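Local coordinates for 3-keto-5-aminohexanoate cleavage protein (PDB 3LOT) that probably catalyses the zinc-dependent cleavage of 3-keto-5-aminohexanoate or a related beta-keto acid, on a TIM-barrel scaffold, at residues Y182-M187 / L197-I202; K282-V287 / K292-P297. One frame throughout, in Å; residues are numbered along the deposited sequence.

Contact 1 of 2, residues Y182-M187 / L197-I202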
loop_
_atom_site.group_PDB
_atom_site.type_symbol
_atom_site.label_atom_id
_atom_site.label_comp_id
_atom_site.label_asym_id
_atom_site.label_seq_id
_atom_site.Cartn_x
_atom_site.Cartn_y
_atom_site.Cartn_z
ATOM N N TYR D 182 -2.633 -15.918 4.456
ATOM C CA TYR D 182 -2.931 -16.793 3.331
ATOM C C TYR D 182 -3.262 -18.188 3.823
ATOM O O TYR D 182 -4.244 -18.770 3.351
ATOM C CB TYR D 182 -1.810 -16.821 2.298
ATOM C CG TYR D 182 -1.954 -15.748 1.203
ATOM C CD1 TYR D 182 -2.777 -15.968 0.060
ATOM C CD2 TYR D 182 -1.337 -14.542 1.323
ATOM C CE1 TYR D 182 -2.938 -15.010 -0.917
ATOM C CE2 TYR D 182 -1.496 -13.567 0.365
ATOM C CZ TYR D 182 -2.268 -13.808 -0.775
ATOM O OH TYR D 182 -2.377 -12.841 -1.750
ATOM N N ASN D 183 -2.434 -18.713 4.746
ATOM C CA ASN D 183 -2.727 -20.021 5.344
ATOM C C ASN D 183 -4.125 -20.005 6.018
ATOM O O ASN D 183 -4.918 -20.961 5.863
ATOM C CB ASN D 183 -1.676 -20.466 6.367
ATOM C CG ASN D 183 -0.269 -20.707 5.773
ATOM O OD1 ASN D 183 -0.059 -20.662 4.547
ATOM N ND2 ASN D 183 0.724 -20.929 6.681
ATOM N N THR D 184 -4.402 -18.926 6.770
ATOM C CA THR D 184 -5.689 -18.763 7.441
ATOM C C THR D 184 -6.890 -18.788 6.475
ATOM O O THR D 184 -7.889 -19.505 6.727
ATOM C CB THR D 184 -5.675 -17.518 8.321
ATOM O OG1 THR D 184 -4.612 -17.656 9.285
ATOM C CG2 THR D 184 -7.044 -17.299 8.988
ATOM N N ALA D 185 -6.772 -18.048 5.368
ATOM C CA ALA D 185 -7.796 -18.035 4.320
ATOM C C ALA D 185 -8.052 -19.423 3.777
ATOM O O ALA D 185 -9.190 -19.837 3.618
ATOM C CB ALA D 185 -7.416 -17.122 3.177
ATOM N N PHE D 186 -6.970 -20.151 3.530
ATOM C CA PHE D 186 -7.077 -21.485 2.979
ATOM C C PHE D 186 -7.839 -22.410 3.920
ATOM O O PHE D 186 -8.733 -23.114 3.476
ATOM C CB PHE D 186 -5.690 -22.026 2.654
ATOM C CG PHE D 186 -5.665 -23.489 2.294
ATOM C CD1 PHE D 186 -5.959 -23.910 1.014
ATOM C CD2 PHE D 186 -5.309 -24.430 3.228
ATOM C CE1 PHE D 186 -5.901 -25.268 0.670
ATOM C CE2 PHE D 186 -5.240 -25.766 2.895
ATOM C CZ PHE D 186 -5.535 -26.189 1.618
HETATM N N MSE D 187 -7.470 -22.419 5.197
HETATM C CA MSE D 187 -8.120 -23.287 6.189
HETATM C C MSE D 187 -9.578 -22.908 6.417
HETATM O O MSE D 187 -10.432 -23.780 6.640
HETATM C CB MSE D 187 -7.372 -23.227 7.530
HETATM C CG MSE D 187 -5.938 -23.829 7.545
HETATM SE SE MSE D 187 -5.920 -25.699 7.054
HETATM C CE MSE D 187 -6.686 -26.343 8.732
ATOM N N LEU D 197 -13.897 -15.453 12.274
ATOM C CA LEU D 197 -12.595 -15.807 12.751
ATOM C C LEU D 197 -12.088 -14.714 13.693
ATOM O O LEU D 197 -12.494 -13.556 13.611
ATOM C CB LEU D 197 -11.627 -15.961 11.582
ATOM C CG LEU D 197 -12.065 -16.852 10.402
ATOM C CD1 LEU D 197 -10.957 -16.840 9.376
ATOM C CD2 LEU D 197 -12.397 -18.264 10.823
ATOM N N ARG D 198 -11.226 -15.117 14.602
ATOM C CA ARG D 198 -10.489 -14.199 15.453
ATOM C C ARG D 198 -9.024 -14.306 15.114
ATOM O O ARG D 198 -8.422 -15.333 15.362
ATOM C CB ARG D 198 -10.733 -14.552 16.918
ATOM C CG ARG D 198 -10.001 -13.655 17.925
ATOM C CD ARG D 198 -10.301 -12.208 17.753
ATOM N NE ARG D 198 -9.785 -11.443 18.891
ATOM C CZ ARG D 198 -9.955 -10.129 19.073
ATOM N NH1 ARG D 198 -10.653 -9.425 18.221
ATOM N NH2 ARG D 198 -9.428 -9.514 20.134
ATOM N N LEU D 199 -8.442 -13.224 14.598
ATOM C CA LEU D 199 -7.023 -13.200 14.211
ATOM C C LEU D 199 -6.224 -12.295 15.137
ATOM O O LEU D 199 -6.686 -11.256 15.582
ATOM C CB LEU D 199 -6.802 -12.660 12.761
ATOM C CG LEU D 199 -7.536 -13.150 11.501
ATOM C CD1 LEU D 199 -6.651 -13.053 10.221
ATOM C CD2 LEU D 199 -8.071 -14.521 11.640
ATOM N N GLN D 200 -4.978 -12.648 15.359
ATOM C CA GLN D 200 -4.080 -11.771 16.027
ATOM C C GLN D 200 -2.814 -11.608 15.190
ATOM O O GLN D 200 -2.200 -12.581 14.750
ATOM C CB GLN D 200 -3.785 -12.331 17.381
ATOM C CG GLN D 200 -2.836 -11.502 18.229
ATOM C CD GLN D 200 -3.305 -11.494 19.643
ATOM O OE1 GLN D 200 -3.723 -10.471 20.151
ATOM N NE2 GLN D 200 -3.321 -12.671 20.266
ATOM N N PHE D 201 -2.464 -10.374 14.938
ATOM C CA PHE D 201 -1.338 -10.059 14.099
ATOM C C PHE D 201 -0.172 -9.794 15.046
ATOM O O PHE D 201 -0.325 -8.976 15.957
ATOM C CB PHE D 201 -1.637 -8.814 13.291
ATOM C CG PHE D 201 -2.851 -8.918 12.386
ATOM C CD1 PHE D 201 -3.179 -10.083 11.744
ATOM C CD2 PHE D 201 -3.609 -7.783 12.110
ATOM C CE1 PHE D 201 -4.254 -10.121 10.865
ATOM C CE2 PHE D 201 -4.691 -7.845 11.240
ATOM C CZ PHE D 201 -5.012 -9.014 10.637
ATOM N N ILE D 202 0.937 -10.524 14.888
ATOM C CA ILE D 202 2.093 -10.425 15.799
ATOM C C ILE D 202 3.309 -9.881 15.045
ATOM O O ILE D 202 3.796 -10.479 14.070
ATOM C CB ILE D 202 2.421 -11.754 16.461
ATOM C CG1 ILE D 202 1.131 -12.321 17.149
ATOM C CG2 ILE D 202 3.555 -11.585 17.496
ATOM C CD1 ILE D 202 1.365 -13.463 18.164
#

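Contact 2 of 2, residues K282-V287 / K292-P297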
loop_
_atom_site.group_PDB
_atom_site.type_symbol
_atom_site.label_atom_id
_atom_site.label_comp_id
_atom_site.label_asym_id
_atom_site.label_seq_id
_atom_site.Cartn_x
_atom_site.Cartn_y
_atom_site.Cartn_z
ATOM N N LYS D 282 -1.875 1.989 31.090
ATOM C CA LYS D 282 -1.408 2.891 30.002
ATOM C C LYS D 282 -2.236 2.763 28.722
ATOM O O LYS D 282 -2.673 3.769 28.136
ATOM C CB LYS D 282 0.053 2.614 29.691
ATOM C CG LYS D 282 0.662 3.504 28.601
ATOM C CD LYS D 282 2.172 3.308 28.607
ATOM C CE LYS D 282 2.890 4.342 27.795
ATOM N NZ LYS D 282 2.857 5.620 28.523
HETATM N N MSE D 283 -2.479 1.527 28.305
HETATM C CA MSE D 283 -3.158 1.315 27.053
HETATM C C MSE D 283 -4.609 1.762 27.224
HETATM O O MSE D 283 -5.171 2.353 26.305
HETATM C CB MSE D 283 -3.064 -0.145 26.610
HETATM C CG MSE D 283 -3.647 -0.411 25.218
HETATM SE SE MSE D 283 -2.620 0.546 23.815
HETATM C CE MSE D 283 -4.072 1.274 23.086
ATOM N N VAL D 284 -5.191 1.540 28.407
ATOM C CA VAL D 284 -6.573 2.002 28.716
ATOM C C VAL D 284 -6.682 3.522 28.700
ATOM O O VAL D 284 -7.644 4.070 28.154
ATOM C CB VAL D 284 -7.135 1.401 30.027
ATOM C CG1 VAL D 284 -8.485 2.054 30.434
ATOM C CG2 VAL D 284 -7.317 -0.163 29.878
ATOM N N ARG D 285 -5.666 4.214 29.220
ATOM C CA ARG D 285 -5.630 5.664 29.098
ATOM C C ARG D 285 -5.663 6.106 27.635
ATOM O O ARG D 285 -6.392 7.042 27.300
ATOM C CB ARG D 285 -4.404 6.233 29.805
ATOM C CG ARG D 285 -4.536 6.217 31.333
ATOM C CD ARG D 285 -3.511 7.126 31.977
ATOM N NE ARG D 285 -2.144 6.692 31.714
ATOM C CZ ARG D 285 -1.461 5.794 32.434
ATOM N NH1 ARG D 285 -1.989 5.186 33.484
ATOM N NH2 ARG D 285 -0.224 5.489 32.091
ATOM N N ILE D 286 -4.898 5.436 26.766
ATOM C CA ILE D 286 -4.833 5.830 25.357
ATOM C C ILE D 286 -6.175 5.506 24.681
ATOM O O ILE D 286 -6.735 6.317 23.953
ATOM C CB ILE D 286 -3.655 5.074 24.649
ATOM C CG1 ILE D 286 -2.302 5.556 25.222
ATOM C CG2 ILE D 286 -3.719 5.241 23.123
ATOM C CD1 ILE D 286 -1.117 4.637 24.785
ATOM N N VAL D 287 -6.703 4.318 24.937
ATOM C CA VAL D 287 -7.990 3.938 24.378
ATOM C C VAL D 287 -9.027 5.020 24.739
ATOM O O VAL D 287 -9.829 5.412 23.921
ATOM C CB VAL D 287 -8.442 2.546 24.912
ATOM C CG1 VAL D 287 -9.947 2.316 24.742
ATOM C CG2 VAL D 287 -7.621 1.428 24.235
ATOM N N LYS D 292 -12.769 5.810 23.168
ATOM C CA LYS D 292 -13.190 4.425 23.209
ATOM C C LYS D 292 -13.092 3.976 24.668
ATOM O O LYS D 292 -12.667 4.744 25.514
ATOM C CB LYS D 292 -12.296 3.574 22.286
ATOM C CG LYS D 292 -12.481 3.882 20.793
ATOM C CD LYS D 292 -11.337 3.380 19.931
ATOM C CE LYS D 292 -11.492 3.822 18.454
ATOM N NZ LYS D 292 -12.832 3.504 17.867
ATOM N N ARG D 293 -13.496 2.742 24.954
ATOM C CA ARG D 293 -13.347 2.179 26.302
ATOM C C ARG D 293 -13.014 0.705 26.226
ATOM O O ARG D 293 -13.315 0.053 25.214
ATOM C CB ARG D 293 -14.617 2.405 27.125
ATOM C CG ARG D 293 -15.827 1.660 26.616
ATOM C CD ARG D 293 -17.003 1.753 27.614
ATOM N NE ARG D 293 -18.138 1.032 27.079
ATOM C CZ ARG D 293 -18.337 -0.276 27.201
ATOM N NH1 ARG D 293 -17.473 -1.060 27.843
ATOM N NH2 ARG D 293 -19.411 -0.811 26.646
ATOM N N PRO D 294 -12.371 0.179 27.265
ATOM C CA PRO D 294 -12.063 -1.252 27.310
ATOM C C PRO D 294 -13.336 -2.105 27.454
ATOM O O PRO D 294 -14.289 -1.662 28.127
ATOM C CB PRO D 294 -11.145 -1.402 28.545
ATOM C CG PRO D 294 -11.448 -0.226 29.414
ATOM C CD PRO D 294 -11.832 0.906 28.430
ATOM N N ALA D 295 -13.362 -3.264 26.783
ATOM C CA ALA D 295 -14.441 -4.214 26.923
ATOM C C ALA D 295 -14.321 -4.895 28.278
ATOM O O ALA D 295 -13.243 -5.285 28.706
ATOM C CB ALA D 295 -14.421 -5.279 25.797
ATOM N N THR D 296 -15.452 -5.068 28.925
ATOM C CA THR D 296 -15.553 -5.940 30.092
ATOM C C THR D 296 -15.406 -7.421 29.685
ATOM O O THR D 296 -15.520 -7.751 28.512
ATOM C CB THR D 296 -16.914 -5.785 30.774
ATOM O OG1 THR D 296 -17.924 -6.264 29.908
ATOM C CG2 THR D 296 -17.229 -4.334 31.175
ATOM N N PRO D 297 -15.135 -8.325 30.654
ATOM C CA PRO D 297 -15.031 -9.718 30.222
ATOM C C PRO D 297 -16.301 -10.224 29.546
ATOM O O PRO D 297 -16.227 -10.901 28.501
ATOM C CB PRO D 297 -14.713 -10.443 31.526
ATOM C CG PRO D 297 -13.845 -9.411 32.243
ATOM C CD PRO D 297 -14.576 -8.142 32.010
#

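Contact 1 of 2, residues Y182-M187 / L197-I202
Thr184 meets Leu197 and Leu199 with a single methyl group, which spans two alternate leucines on the helix-facing side of the strand. Its CG2 lies 4.0 Å from Leu197 CD1 and again 4.0 Å from Leu199 CD2. The two approaches differ: Leu199 meets the threonine methyl end-on, whereas Leu197 and Thr184 lie antiparallel and overlap side by side. A chi1 of -59° sorts the two branches of the threonine. CG2 lies anti to the backbone N and so meets the leucine methyls, while OG1 stays beside that N and hydrogen-bonds to Gln180 O, one turn earlier in the helix. Leu199, whose CD2 does the touching, has its second torsion twisted well off a staggered value, with chi2 at -149°. The touching methyls of the leucines, Leu197 CD1 and Leu199 CD2, are only 4.3 Å from each other, and Thr184 CG2 rests against the pair. Leu173 and Cys175 of the preceding strand also touch Thr184, and Met116 touches it from a loop. Arg198 and Gln200, which alternate with the leucines, belong to the other face of the strand, where Arg198 pairs with Asp256 and Gln200 bonds to Ser235 and Glu174. The chemistry is that of a beta-alpha-beta unit in a barrel wall: Thr184 spends its hydroxyl on the backbone of its own helix and presents pure hydrocarbon to the strand, so between 182-187 and 197-202 the contact rests on apolar packing, with no polar bond.

Contact 2 of 2, residues K282-V287 / K292-P297
Val287 closes against Lys292 through both its backbone and its side chain. Val287 O accepts a hydrogen bond from Lys292 N at 3.1 Å. From CB the valine forks, and CG1 is the branch that meets the returning chain. With chi1 at 161°, CG1 is carried anti to the backbone N and brought onto the Lys292-Arg293 peptide, where it lies 3.6 Å from Lys292 C and equally 3.6 Å from Arg293 N. The same methyl touches Lys292 CB and, more loosely, Pro294 CD at 4.4 Å. One helical turn back, Val284 crosses the proline at about a right angle, its CG1 standing 3.9 Å from Pro294 CG. The two valines thus form a short apolar ridge along which residues 292-294 are laid. Arg293 points away from the helix and forms a salt bridge with Glu299. Helix 276-289 packs through Met283 on strand 256-259 and Ile286 on helix 243-252, with Lys282 and Arg285 paired to Glu289 of a neighbouring subunit, while strand 293-294 runs parallel to strand 7-13.

Along the chain the two contacts come in series, neither nesting nor crossing. Contact 1 closes first, where helix 178-189 turns through a connection of seven residues into strand 197-203, completing a beta-alpha-beta unit with strand 170-175 in the barrel wall. The chain then passes through strands 232-238 and 256-259 before contact 2 closes a tighter turn, three residues long, between helix 276-289 and strand 293-294. That short strand pairs with 7-13, which ties the C-terminal part of the chain to the first barrel strand. Both contacts reach the same curled sheet, yet their centres are 25 Å apart and they do not touch.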